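Local coordinates for glutamine aminotransferase class-II domain protein (Ruegeria pomeroyi, PDB 3MDN) that probably acts as a class-II glutamine amidotransferase of the YafJ type, releasing ammonia from glutamine through an N-terminal nucleophile domain, at residues 14-20 against 83-87; 104-108 against 134-138; 122-127 against 175-180; 183-188 against 200-205. All coordinates share one frame; numbering follows the deposited sequence.

Contact 1 of 4, residues 14-20 against 83-87; sequences IFLEDVI and LFLSH
An inner strand of the seven-stranded antiparallel sheet, 84-87, meets the turn that follows strand 13-15 through one aromatic ring, Phe84, set among aliphatic side chains of residues 14-20. Leu16 lays CD2 over a face of this ring, 3.8 Å from the Phe84 centroid and 13° off the ring normal, a CH-pi contact near the ring centre. The rim is met by two branched residues lying near its plane: Ile14 brings CG1 to 3.9 Å from Phe84 CE2, and Val19 sets CB 3.8 Å from Phe84 CZ. With Phe84 CG between its own backbone N and carbonyl carbon (chi1 62°), the ring reaches off the strand into this cluster. Were Phe84 replaced by alanine, Leu16 CD2 would probably lose the face it rests on, and a gap would open between Ile14 and Val19. Further along the strand, Ile20 CG1 comes to 3.4 Å from Ser86 OG in van der Waals contact; that hydroxyl makes a weak hydrogen bond to Ala7 O. Leu16 also touches Val75 and Ala76 of helix 70-78 and Val48 of strand 47-51, while Ile14 and Val19 touch strand 6-10, so the turn lies against both sheet and helix.

Contact 2 of 4, residues 104-108 against 134-138; sequences FAARR and EFYTY
Arg107 reaches Glu134 with its CG anti to the carbonyl carbon (chi1 -63°) and the chain extended from CG to NE, while Glu134 sends its CG anti to the backbone N and stretches out to meet it. The guanidinium takes hold end-on: NH1 and NH2 of Arg107 both donate to Glu134 OE2, at 3.3 Å and 3.1 Å. The carboxylate oxygen is met on its anti side, and it lies in the guanidinium plane although the two flat groups are turned 39° apart. Phe135 comes over one face of the same guanidinium, its CE1 3.5 Å from Arg107 CZ and offset toward the rim. These residues join the tight beta hairpin of strands 104-106 and 109-114, its type II' turn at Arg107 and Arg108, to the short, loosely formed helix 133-136. Nearer the strand, Ala106 CB sits over the centre of the Tyr138 ring, 3.7 Å from the centroid, in a CH-pi contact; Thr137 CG2 lies against the opposite face. Tyr138 OH approaches the edge of the guanidinium, 3.6 Å from Arg107 NE. Arg107 NH1 also forms a salt bridge with Glu158, and two carboxylates would probably stabilise the positive charge; Phe135 packs on Leu153 of helix 144-154.

Contact 3 of 4, residues 122-127 against 175-180; sequences AFRKQA and LSRAHG
Apolar contacts dominate between Phe123 and the last turn of the helix ending at His179. The Phe123 ring leans on Leu175, its CE2 3.6 Å from Leu175 CB, and on the helix backbone, where Phe123 CE1 lies 3.7 Å from Ser176 CA. Gly180 CA stands at the ring edge, 4.0 Å from Phe123 CE1. Phe123 CB meets His179 CB at 3.8 Å. Phe123 CG lies between the backbone N and the carbonyl carbon (chi1 59°), which turns the ring onto the helix end. Beside it, the two methyls of Leu175 divide: CD2 goes to Gln126 CB at 4.0 Å, while CD1 rests near Ala127 CA.

The contact joins two helix ends. Phe123 occupies the N-cap position of helix 124-129, and the chain leaves the long helix 161-179 at Gly180. Val117 of strand 116-117 touches both Phe123 and Ser176.

Polar groups meet more loosely. The carbonyl oxygen of Leu175 is over one face of the Phe123 ring, offset toward the rim. Gln126 is bent at chi2 (100°), and its OE1 is over the centre of the His179 ring, 3.8 Å from His179 NE2, with amide and ring planes 46° apart. Ala178 CB lies over the opposite face of that imidazole, and Leu175 CD2 is at its edge. The Ser176 hydroxyl is engaged elsewhere, with His184 and Gly118. On the far side of helix 124-129, Lys125 forms a salt bridge with Asp133 of the third subunit.

Contact 4 of 4, residues 183-188 against 200-205; sequences PHMRLS and ARYSSD
Leu187 and Tyr202 face each other as a hydrogen-bonded pair in the antiparallel hairpin of strands 185-192 and 197-203, and with selenomethionine Met185 they bury much of the surface here. Their backbones exchange two bonds, Leu187 N to Tyr202 O and Tyr202 N to Leu187 O, both 2.9 Å. On the same face of the sheet, Leu187 CD2 lies 4.3 Å from Tyr202 CB. Met185 comes to the edge of the Tyr202 ring, in its plane, with CG 3.6 Å from Tyr202 CE2; its chain then leads away to pack on Leu172 and Glu173 of helix 161-179. Glu173 also hydrogen-bonds the Tyr202 hydroxyl.

Met185 N donates to Ser204 OG at 3.0 Å and Ser204 N to Met185 O at 2.8 Å, so that Ser204 holds both polar groups of the Met185 backbone. Arg186 forms a side-on salt bridge with Asp205, NE to OD2 at 2.8 Å and NH2 to OD1, each oxygen met on its syn side. Pro183 CG lies over the centre of one guanidinium face. A leucine in place of Arg186 would probably leave the Asp205 carboxylate without its charged mate and Pro183 without the flat group it covers. Asp205 OD2 also accepts from Ile207 N, tying in the backbone there, and the two-bond pairing of opposite charges is likely to keep the guanidinium from rotating.

Contacts 3 and 4 are the pair that touch: Ser176 OG lies 2.8 Å from His184 ND1, a probable hydrogen bond that ties the end of helix 161-179 to the start of the hairpin. Contact 1 lies on the other side of the chain's centre from both; its nearest atoms are about 17 Å from contact 3 but only about 7 Å from contact 4. Strands 84-87 and 104-106 follow one another in the chain, and contacts 1 and 2 come within about 6 Å at their nearest atoms. Contacts 2 and 3 alternate along the chain and both reach the third subunit. Contacts 2 and 4 involve the same sheet, with centres 23 Å apart.

Contact 1 of 4, residues 14-20 against 83-87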
loop_
_atom_site.group_PDB
_atom_site.type_symbol
_atom_site.label_atom_id
_atom_site.label_comp_id
_atom_site.label_asym_id
_atom_site.label_seq_id
_atom_site.Cartn_x
_atom_site.Cartn_y
_atom_site.Cartn_z
ATOM N N ILE D 14 13.901 24.393 4.245
ATOM C CA ILE D 14 12.478 24.497 4.599
ATOM C C ILE D 14 11.833 23.082 4.793
ATOM O O ILE D 14 12.383 22.078 4.350
ATOM C CB ILE D 14 11.709 25.287 3.516
ATOM C CG1 ILE D 14 11.859 24.597 2.150
ATOM C CG2 ILE D 14 12.235 26.771 3.401
ATOM C CD1 ILE D 14 11.040 25.229 1.037
ATOM N N PHE D 15 10.687 23.008 5.469
ATOM C CA PHE D 15 9.930 21.784 5.519
ATOM C C PHE D 15 9.457 21.394 4.123
ATOM O O PHE D 15 8.989 22.241 3.345
ATOM C CB PHE D 15 8.731 21.922 6.464
ATOM C CG PHE D 15 9.104 22.175 7.906
ATOM C CD1 PHE D 15 9.506 21.124 8.731
ATOM C CD2 PHE D 15 9.039 23.467 8.441
ATOM C CE1 PHE D 15 9.849 21.355 10.078
ATOM C CE2 PHE D 15 9.382 23.714 9.766
ATOM C CZ PHE D 15 9.782 22.643 10.598
ATOM N N LEU D 16 9.571 20.113 3.790
ATOM C CA LEU D 16 9.264 19.689 2.427
ATOM C C LEU D 16 7.872 20.194 2.018
ATOM O O LEU D 16 7.686 20.691 0.909
ATOM C CB LEU D 16 9.381 18.172 2.260
ATOM C CG LEU D 16 10.655 17.483 2.777
ATOM C CD1 LEU D 16 10.642 15.990 2.423
ATOM C CD2 LEU D 16 11.954 18.119 2.279
ATOM N N GLU D 17 6.917 20.093 2.940
ATOM C CA GLU D 17 5.557 20.541 2.675
ATOM C C GLU D 17 5.447 22.003 2.202
ATOM O O GLU D 17 4.521 22.322 1.478
ATOM C CB GLU D 17 4.659 20.317 3.898
ATOM C CG GLU D 17 4.981 21.188 5.100
ATOM C CD GLU D 17 4.000 20.989 6.253
ATOM O OE1 GLU D 17 3.089 20.144 6.118
ATOM O OE2 GLU D 17 4.151 21.645 7.309
ATOM N N ASP D 18 6.378 22.869 2.611
ATOM C CA ASP D 18 6.289 24.314 2.335
ATOM C C ASP D 18 6.473 24.623 0.848
ATOM O O ASP D 18 6.224 25.743 0.393
ATOM C CB ASP D 18 7.279 25.102 3.198
ATOM C CG ASP D 18 6.939 25.022 4.690
ATOM O OD1 ASP D 18 5.811 24.566 4.999
ATOM O OD2 ASP D 18 7.786 25.405 5.549
ATOM N N VAL D 19 6.911 23.603 0.111
ATOM C CA VAL D 19 6.867 23.575 -1.342
ATOM C C VAL D 19 5.800 22.591 -1.842
ATOM O O VAL D 19 5.002 22.916 -2.732
ATOM C CB VAL D 19 8.210 23.128 -1.894
ATOM C CG1 VAL D 19 8.016 22.190 -3.096
ATOM C CG2 VAL D 19 9.067 24.331 -2.206
ATOM N N ILE D 20 5.774 21.400 -1.236
ATOM C CA ILE D 20 5.077 20.231 -1.790
ATOM C C ILE D 20 3.572 20.429 -1.989
ATOM O O ILE D 20 2.758 20.030 -1.154
ATOM C CB ILE D 20 5.401 18.956 -0.958
ATOM C CG1 ILE D 20 6.852 18.535 -1.221
ATOM C CG2 ILE D 20 4.424 17.815 -1.271
ATOM C CD1 ILE D 20 7.267 17.200 -0.568
ATOM N N LEU D 83 17.715 21.233 -0.213
ATOM C CA LEU D 83 17.787 20.792 -1.604
ATOM C C LEU D 83 16.947 19.564 -1.788
ATOM O O LEU D 83 17.294 18.480 -1.281
ATOM C CB LEU D 83 19.239 20.498 -2.038
ATOM C CG LEU D 83 19.567 20.832 -3.513
ATOM C CD1 LEU D 83 21.068 20.621 -3.809
ATOM C CD2 LEU D 83 18.712 20.073 -4.554
ATOM N N PHE D 84 15.827 19.710 -2.489
ATOM C CA PHE D 84 14.990 18.547 -2.719
ATOM C C PHE D 84 14.177 18.619 -4.020
ATOM O O PHE D 84 14.047 19.685 -4.603
ATOM C CB PHE D 84 14.093 18.260 -1.508
ATOM C CG PHE D 84 13.116 19.370 -1.171
ATOM C CD1 PHE D 84 11.821 19.326 -1.638
ATOM C CD2 PHE D 84 13.492 20.422 -0.342
ATOM C CE1 PHE D 84 10.922 20.325 -1.301
ATOM C CE2 PHE D 84 12.606 21.414 0.012
ATOM C CZ PHE D 84 11.322 21.377 -0.464
ATOM N N LEU D 85 13.622 17.466 -4.422
ATOM C CA LEU D 85 12.870 17.307 -5.670
ATOM C C LEU D 85 11.610 16.546 -5.298
ATOM O O LEU D 85 11.721 15.534 -4.589
ATOM C CB LEU D 85 13.707 16.463 -6.653
ATOM C CG LEU D 85 14.741 17.150 -7.581
ATOM C CD1 LEU D 85 15.793 17.899 -6.815
ATOM C CD2 LEU D 85 15.382 16.065 -8.476
ATOM N N SER D 86 10.440 16.991 -5.764
ATOM C CA SER D 86 9.179 16.287 -5.530
ATOM C C SER D 86 8.239 16.300 -6.738
ATOM O O SER D 86 8.268 17.255 -7.517
ATOM C CB SER D 86 8.477 16.780 -4.278
ATOM O OG SER D 86 8.427 18.172 -4.240
ATOM N N HIS D 87 7.416 15.249 -6.906
ATOM C CA HIS D 87 6.878 14.892 -8.256
ATOM C C HIS D 87 5.626 14.001 -8.255
ATOM O O HIS D 87 5.681 12.857 -7.834
ATOM C CB HIS D 87 8.008 14.270 -9.158
ATOM C CG HIS D 87 7.533 13.729 -10.492
ATOM N ND1 HIS D 87 7.415 14.513 -11.628
ATOM C CD2 HIS D 87 7.165 12.477 -10.867
ATOM C CE1 HIS D 87 6.979 13.773 -12.635
ATOM N NE2 HIS D 87 6.823 12.530 -12.201
#

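Contact 2 of 4, residues 104-108 against 134-138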
loop_
_atom_site.group_PDB
_atom_site.type_symbol
_atom_site.label_atom_id
_atom_site.label_comp_id
_atom_site.label_asym_id
_atom_site.label_seq_id
_atom_site.Cartn_x
_atom_site.Cartn_y
_atom_site.Cartn_z
ATOM N N PHE D 104 14.133 9.363 -9.346
ATOM C CA PHE D 104 15.071 8.255 -9.373
ATOM C C PHE D 104 16.372 8.726 -8.699
ATOM O O PHE D 104 16.644 9.914 -8.610
ATOM C CB PHE D 104 15.321 7.821 -10.821
ATOM C CG PHE D 104 14.054 7.376 -11.546
ATOM C CD1 PHE D 104 13.541 6.090 -11.347
ATOM C CD2 PHE D 104 13.354 8.258 -12.380
ATOM C CE1 PHE D 104 12.373 5.675 -11.993
ATOM C CE2 PHE D 104 12.199 7.853 -13.031
ATOM C CZ PHE D 104 11.707 6.551 -12.834
ATOM N N ALA D 105 17.147 7.800 -8.156
ATOM C CA ALA D 105 18.367 8.193 -7.461
ATOM C C ALA D 105 19.379 7.103 -7.664
ATOM O O ALA D 105 19.028 5.923 -7.686
ATOM C CB ALA D 105 18.092 8.371 -5.946
ATOM N N ALA D 106 20.633 7.494 -7.808
ATOM C CA ALA D 106 21.719 6.528 -7.854
ATOM C C ALA D 106 22.962 7.293 -7.420
ATOM O O ALA D 106 23.214 8.385 -7.927
ATOM C CB ALA D 106 21.871 5.947 -9.258
ATOM N N ARG D 107 23.699 6.736 -6.460
ATOM C CA ARG D 107 24.844 7.420 -5.863
ATOM C C ARG D 107 24.450 8.789 -5.279
ATOM O O ARG D 107 23.488 8.866 -4.536
ATOM C CB ARG D 107 25.948 7.570 -6.908
ATOM C CG ARG D 107 26.447 6.222 -7.374
ATOM C CD ARG D 107 27.423 6.364 -8.511
ATOM N NE ARG D 107 27.777 5.025 -8.974
ATOM C CZ ARG D 107 28.675 4.772 -9.912
ATOM N NH1 ARG D 107 29.320 5.788 -10.499
ATOM N NH2 ARG D 107 28.925 3.513 -10.259
ATOM N N ARG D 108 25.172 9.860 -5.623
ATOM C CA ARG D 108 24.846 11.212 -5.108
ATOM C C ARG D 108 23.694 11.941 -5.840
ATOM O O ARG D 108 23.224 13.013 -5.373
ATOM C CB ARG D 108 26.082 12.148 -5.126
ATOM C CG ARG D 108 27.295 11.754 -4.246
ATOM C CD ARG D 108 28.481 12.756 -4.452
ATOM N NE ARG D 108 27.983 14.141 -4.469
ATOM C CZ ARG D 108 28.695 15.230 -4.780
ATOM N NH1 ARG D 108 29.983 15.133 -5.111
ATOM N NH2 ARG D 108 28.111 16.427 -4.757
ATOM N N GLU D 134 27.933 -0.491 -15.890
ATOM C CA GLU D 134 28.179 0.119 -14.581
ATOM C C GLU D 134 26.877 0.604 -13.909
ATOM O O GLU D 134 26.739 0.583 -12.689
ATOM C CB GLU D 134 29.109 1.333 -14.769
ATOM C CG GLU D 134 29.774 1.861 -13.492
ATOM C CD GLU D 134 30.555 3.159 -13.729
ATOM O OE1 GLU D 134 30.980 3.435 -14.880
ATOM O OE2 GLU D 134 30.750 3.902 -12.744
ATOM N N PHE D 135 25.940 1.093 -14.709
ATOM C CA PHE D 135 24.741 1.681 -14.139
ATOM C C PHE D 135 23.522 0.790 -14.315
ATOM O O PHE D 135 22.440 1.120 -13.815
ATOM C CB PHE D 135 24.493 3.119 -14.673
ATOM C CG PHE D 135 25.606 4.081 -14.337
ATOM C CD1 PHE D 135 25.692 4.641 -13.083
ATOM C CD2 PHE D 135 26.601 4.370 -15.272
ATOM C CE1 PHE D 135 26.739 5.527 -12.775
ATOM C CE2 PHE D 135 27.646 5.219 -14.980
ATOM C CZ PHE D 135 27.711 5.803 -13.725
ATOM N N TYR D 136 23.707 -0.345 -14.992
ATOM C CA TYR D 136 22.572 -1.203 -15.317
ATOM C C TYR D 136 21.878 -1.749 -14.059
ATOM O O TYR D 136 20.648 -1.887 -14.018
ATOM C CB TYR D 136 22.940 -2.317 -16.300
ATOM C CG TYR D 136 21.713 -2.882 -16.967
ATOM C CD1 TYR D 136 21.035 -3.975 -16.416
ATOM C CD2 TYR D 136 21.208 -2.302 -18.121
ATOM C CE1 TYR D 136 19.889 -4.471 -17.022
ATOM C CE2 TYR D 136 20.064 -2.788 -18.734
ATOM C CZ TYR D 136 19.407 -3.872 -18.187
ATOM O OH TYR D 136 18.260 -4.355 -18.802
ATOM N N THR D 137 22.666 -2.029 -13.032
ATOM C CA THR D 137 22.129 -2.450 -11.763
ATOM C C THR D 137 21.052 -1.483 -11.182
ATOM O O THR D 137 20.192 -1.902 -10.425
ATOM C CB THR D 137 23.271 -2.645 -10.749
ATOM O OG1 THR D 137 22.733 -3.138 -9.531
ATOM C CG2 THR D 137 23.996 -1.308 -10.480
ATOM N N TYR D 138 21.120 -0.201 -11.520
ATOM C CA TYR D 138 20.110 0.765 -11.087
ATOM C C TYR D 138 18.801 0.713 -11.913
ATOM O O TYR D 138 17.859 1.447 -11.618
ATOM C CB TYR D 138 20.689 2.190 -11.127
ATOM C CG TYR D 138 21.931 2.333 -10.273
ATOM C CD1 TYR D 138 23.186 2.469 -10.846
ATOM C CD2 TYR D 138 21.850 2.295 -8.878
ATOM C CE1 TYR D 138 24.335 2.582 -10.044
ATOM C CE2 TYR D 138 22.988 2.402 -8.080
ATOM C CZ TYR D 138 24.221 2.558 -8.667
ATOM O OH TYR D 138 25.357 2.646 -7.881
#

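Contact 3 of 4, residues 122-127 against 175-180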
loop_
_atom_site.group_PDB
_atom_site.type_symbol
_atom_site.label_atom_id
_atom_site.label_comp_id
_atom_site.label_asym_id
_atom_site.label_seq_id
_atom_site.Cartn_x
_atom_site.Cartn_y
_atom_site.Cartn_z
ATOM N N ALA D 122 7.909 0.391 -28.075
ATOM C CA ALA D 122 8.290 -0.369 -29.263
ATOM C C ALA D 122 9.815 -0.590 -29.369
ATOM O O ALA D 122 10.262 -1.403 -30.179
ATOM C CB ALA D 122 7.742 0.274 -30.526
ATOM N N PHE D 123 10.608 0.100 -28.554
ATOM C CA PHE D 123 12.059 -0.123 -28.609
ATOM C C PHE D 123 12.729 -0.207 -27.243
ATOM O O PHE D 123 13.918 0.088 -27.111
ATOM C CB PHE D 123 12.758 0.918 -29.511
ATOM C CG PHE D 123 12.566 2.366 -29.078
ATOM C CD1 PHE D 123 11.537 3.137 -29.603
ATOM C CD2 PHE D 123 13.449 2.961 -28.184
ATOM C CE1 PHE D 123 11.379 4.464 -29.221
ATOM C CE2 PHE D 123 13.312 4.263 -27.814
ATOM C CZ PHE D 123 12.272 5.030 -28.329
ATOM N N ARG D 124 11.966 -0.597 -26.221
ATOM C CA ARG D 124 12.503 -0.539 -24.867
ATOM C C ARG D 124 13.800 -1.328 -24.763
ATOM O O ARG D 124 14.738 -0.888 -24.103
ATOM C CB ARG D 124 11.514 -1.016 -23.799
ATOM C CG ARG D 124 12.176 -1.094 -22.414
ATOM C CD ARG D 124 11.210 -0.857 -21.279
ATOM N NE ARG D 124 10.322 -1.983 -21.130
ATOM C CZ ARG D 124 10.573 -3.042 -20.369
ATOM N NH1 ARG D 124 9.691 -4.006 -20.335
ATOM N NH2 ARG D 124 11.697 -3.135 -19.659
ATOM N N LYS D 125 13.851 -2.478 -25.425
ATOM C CA LYS D 125 15.029 -3.344 -25.362
ATOM C C LYS D 125 16.310 -2.610 -25.772
ATOM O O LYS D 125 17.294 -2.632 -25.024
ATOM C CB LYS D 125 14.829 -4.603 -26.204
ATOM C CG LYS D 125 15.973 -5.588 -26.112
ATOM C CD LYS D 125 15.580 -6.939 -26.694
ATOM C CE LYS D 125 16.695 -7.940 -26.544
ATOM N NZ LYS D 125 16.387 -9.127 -27.333
ATOM N N GLN D 126 16.283 -1.947 -26.930
ATOM C CA GLN D 126 17.425 -1.186 -27.419
ATOM C C GLN D 126 17.775 -0.018 -26.498
ATOM O O GLN D 126 18.960 0.287 -26.296
ATOM C CB GLN D 126 17.165 -0.656 -28.833
ATOM C CG GLN D 126 16.962 -1.743 -29.895
ATOM C CD GLN D 126 15.487 -1.960 -30.208
ATOM O OE1 GLN D 126 15.068 -1.835 -31.363
ATOM N NE2 GLN D 126 14.689 -2.266 -29.185
ATOM N N ALA D 127 16.759 0.635 -25.925
ATOM C CA ALA D 127 17.050 1.681 -24.964
ATOM C C ALA D 127 17.759 1.100 -23.747
ATOM O O ALA D 127 18.710 1.700 -23.241
ATOM C CB ALA D 127 15.797 2.436 -24.563
ATOM N N LEU D 175 16.633 6.877 -31.365
ATOM C CA LEU D 175 15.942 5.594 -31.357
ATOM C C LEU D 175 14.451 5.813 -31.629
ATOM O O LEU D 175 13.806 4.993 -32.291
ATOM C CB LEU D 175 16.138 4.874 -30.028
ATOM C CG LEU D 175 17.502 4.204 -29.825
ATOM C CD1 LEU D 175 17.783 3.978 -28.302
ATOM C CD2 LEU D 175 17.565 2.919 -30.619
ATOM N N SER D 176 13.908 6.929 -31.124
ATOM C CA SER D 176 12.504 7.237 -31.383
ATOM C C SER D 176 12.284 7.504 -32.875
ATOM O O SER D 176 11.383 6.940 -33.481
ATOM C CB SER D 176 12.013 8.405 -30.520
ATOM O OG SER D 176 10.682 8.720 -30.864
ATOM N N ARG D 177 13.115 8.352 -33.469
ATOM C CA ARG D 177 13.033 8.580 -34.916
ATOM C C ARG D 177 13.135 7.288 -35.706
ATOM O O ARG D 177 12.452 7.134 -36.709
ATOM C CB ARG D 177 14.104 9.551 -35.412
ATOM C CG ARG D 177 13.860 10.971 -34.975
ATOM C CD ARG D 177 13.968 11.975 -36.115
ATOM N NE ARG D 177 13.619 13.290 -35.575
ATOM C CZ ARG D 177 14.406 13.921 -34.721
ATOM N NH1 ARG D 177 15.564 13.354 -34.375
ATOM N NH2 ARG D 177 14.049 15.097 -34.221
ATOM N N ALA D 178 13.967 6.357 -35.238
ATOM C CA ALA D 178 14.154 5.055 -35.917
ATOM C C ALA D 178 13.000 4.068 -35.727
ATOM O O ALA D 178 12.587 3.395 -36.676
ATOM C CB ALA D 178 15.447 4.388 -35.450
ATOM N N HIS D 179 12.510 3.948 -34.491
ATOM C CA HIS D 179 11.589 2.855 -34.155
ATOM C C HIS D 179 10.252 3.300 -33.565
ATOM O O HIS D 179 9.354 2.481 -33.377
ATOM C CB HIS D 179 12.253 1.867 -33.171
ATOM C CG HIS D 179 13.669 1.505 -33.512
ATOM N ND1 HIS D 179 13.995 0.727 -34.602
ATOM C CD2 HIS D 179 14.842 1.799 -32.893
ATOM C CE1 HIS D 179 15.305 0.548 -34.635
ATOM N NE2 HIS D 179 15.843 1.188 -33.612
ATOM N N GLY D 180 10.127 4.585 -33.256
ATOM C CA GLY D 180 9.043 5.075 -32.413
ATOM C C GLY D 180 8.051 5.931 -33.180
ATOM O O GLY D 180 7.747 5.658 -34.333
#

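Contact 4 of 4, residues 183-188 against 200-205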
loop_
_atom_site.group_PDB
_atom_site.type_symbol
_atom_site.label_atom_id
_atom_site.label_comp_id
_atom_site.label_asym_id
_atom_site.label_seq_id
_atom_site.Cartn_x
_atom_site.Cartn_y
_atom_site.Cartn_z
ATOM N N PRO D 183 5.411 12.528 -30.568
ATOM C CA PRO D 183 6.630 13.350 -30.566
ATOM C C PRO D 183 7.824 12.565 -30.078
ATOM O O PRO D 183 7.716 11.842 -29.111
ATOM C CB PRO D 183 6.314 14.472 -29.557
ATOM C CG PRO D 183 5.163 13.987 -28.780
ATOM C CD PRO D 183 4.376 13.095 -29.688
ATOM N N HIS D 184 8.964 12.751 -30.719
ATOM C CA HIS D 184 10.114 11.933 -30.446
ATOM C C HIS D 184 10.704 12.209 -29.069
ATOM O O HIS D 184 11.112 11.283 -28.390
ATOM C CB HIS D 184 11.144 12.030 -31.575
ATOM C CG HIS D 184 10.600 11.585 -32.897
ATOM N ND1 HIS D 184 10.189 10.288 -33.132
ATOM C CD2 HIS D 184 10.374 12.266 -34.047
ATOM C CE1 HIS D 184 9.722 10.194 -34.366
ATOM N NE2 HIS D 184 9.832 11.377 -34.943
HETATM N N MSE D 185 10.719 13.464 -28.643
HETATM C CA MSE D 185 11.279 13.782 -27.346
HETATM C C MSE D 185 10.572 14.988 -26.768
HETATM O O MSE D 185 10.623 16.065 -27.357
HETATM C CB MSE D 185 12.778 14.078 -27.449
HETATM C CG MSE D 185 13.375 14.591 -26.111
HETATM SE SE MSE D 185 13.399 13.162 -24.726
HETATM C CE MSE D 185 14.498 11.874 -25.685
ATOM N N ARG D 186 9.874 14.808 -25.648
ATOM C CA ARG D 186 9.330 15.944 -24.894
ATOM C C ARG D 186 9.923 15.856 -23.498
ATOM O O ARG D 186 9.796 14.823 -22.841
ATOM C CB ARG D 186 7.813 15.866 -24.800
ATOM C CG ARG D 186 7.090 15.911 -26.136
ATOM C CD ARG D 186 6.351 17.212 -26.276
ATOM N NE ARG D 186 5.713 17.419 -27.577
ATOM C CZ ARG D 186 4.405 17.289 -27.817
ATOM N NH1 ARG D 186 3.577 16.921 -26.834
ATOM N NH2 ARG D 186 3.923 17.534 -29.041
ATOM N N LEU D 187 10.559 16.930 -23.035
ATOM C CA LEU D 187 11.349 16.816 -21.826
ATOM C C LEU D 187 11.380 18.082 -20.964
ATOM O O LEU D 187 11.786 19.133 -21.409
ATOM C CB LEU D 187 12.803 16.466 -22.192
ATOM C CG LEU D 187 13.717 16.443 -20.947
ATOM C CD1 LEU D 187 14.475 15.157 -20.885
ATOM C CD2 LEU D 187 14.701 17.605 -20.946
ATOM N N SER D 188 10.983 17.946 -19.707
ATOM C CA SER D 188 11.359 18.899 -18.705
ATOM C C SER D 188 11.872 17.985 -17.619
ATOM O O SER D 188 11.274 16.923 -17.333
ATOM C CB SER D 188 10.157 19.719 -18.230
ATOM O OG SER D 188 9.513 18.977 -17.219
ATOM N N ALA D 200 16.289 21.257 -17.040
ATOM C CA ALA D 200 16.420 21.455 -18.481
ATOM C C ALA D 200 15.045 21.303 -19.097
ATOM O O ALA D 200 14.176 20.663 -18.534
ATOM C CB ALA D 200 17.407 20.444 -19.084
ATOM N N ARG D 201 14.851 21.938 -20.239
ATOM C CA ARG D 201 13.599 21.870 -20.985
ATOM C C ARG D 201 13.952 21.786 -22.447
ATOM O O ARG D 201 14.745 22.598 -22.950
ATOM C CB ARG D 201 12.711 23.092 -20.704
ATOM C CG ARG D 201 11.363 23.089 -21.418
ATOM C CD ARG D 201 10.603 24.393 -21.130
ATOM N NE ARG D 201 9.253 24.415 -21.683
ATOM C CZ ARG D 201 8.513 25.514 -21.800
ATOM N NH1 ARG D 201 9.012 26.691 -21.422
ATOM N NH2 ARG D 201 7.286 25.440 -22.309
ATOM N N TYR D 202 13.386 20.777 -23.117
ATOM C CA TYR D 202 13.664 20.546 -24.529
ATOM C C TYR D 202 12.541 19.745 -25.198
ATOM O O TYR D 202 11.892 18.934 -24.564
ATOM C CB TYR D 202 15.009 19.799 -24.673
ATOM C CG TYR D 202 15.203 19.244 -26.068
ATOM C CD1 TYR D 202 15.571 20.082 -27.127
ATOM C CD2 TYR D 202 14.913 17.920 -26.344
ATOM C CE1 TYR D 202 15.695 19.593 -28.424
ATOM C CE2 TYR D 202 15.041 17.413 -27.623
ATOM C CZ TYR D 202 15.438 18.262 -28.663
ATOM O OH TYR D 202 15.570 17.747 -29.945
ATOM N N SER D 203 12.311 19.965 -26.486
ATOM C CA SER D 203 11.348 19.153 -27.247
ATOM C C SER D 203 11.806 18.989 -28.697
ATOM O O SER D 203 12.406 19.903 -29.275
ATOM C CB SER D 203 9.957 19.815 -27.236
ATOM O OG SER D 203 9.028 19.047 -28.016
ATOM N N SER D 204 11.474 17.868 -29.309
ATOM C CA SER D 204 11.723 17.727 -30.740
ATOM C C SER D 204 10.685 18.473 -31.587
ATOM O O SER D 204 10.832 18.529 -32.812
ATOM C CB SER D 204 11.718 16.258 -31.129
ATOM O OG SER D 204 10.513 15.666 -30.685
ATOM N N ASP D 205 9.631 19.006 -30.961
ATOM C CA ASP D 205 8.623 19.803 -31.700
ATOM C C ASP D 205 8.377 21.140 -30.994
ATOM O O ASP D 205 9.223 21.572 -30.213
ATOM C CB ASP D 205 7.322 19.011 -32.031
ATOM C CG ASP D 205 6.528 18.524 -30.773
ATOM O OD1 ASP D 205 5.585 17.712 -30.955
ATOM O OD2 ASP D 205 6.798 18.946 -29.622
HETATM O O HOH W 1 8.716 15.210 -32.842
#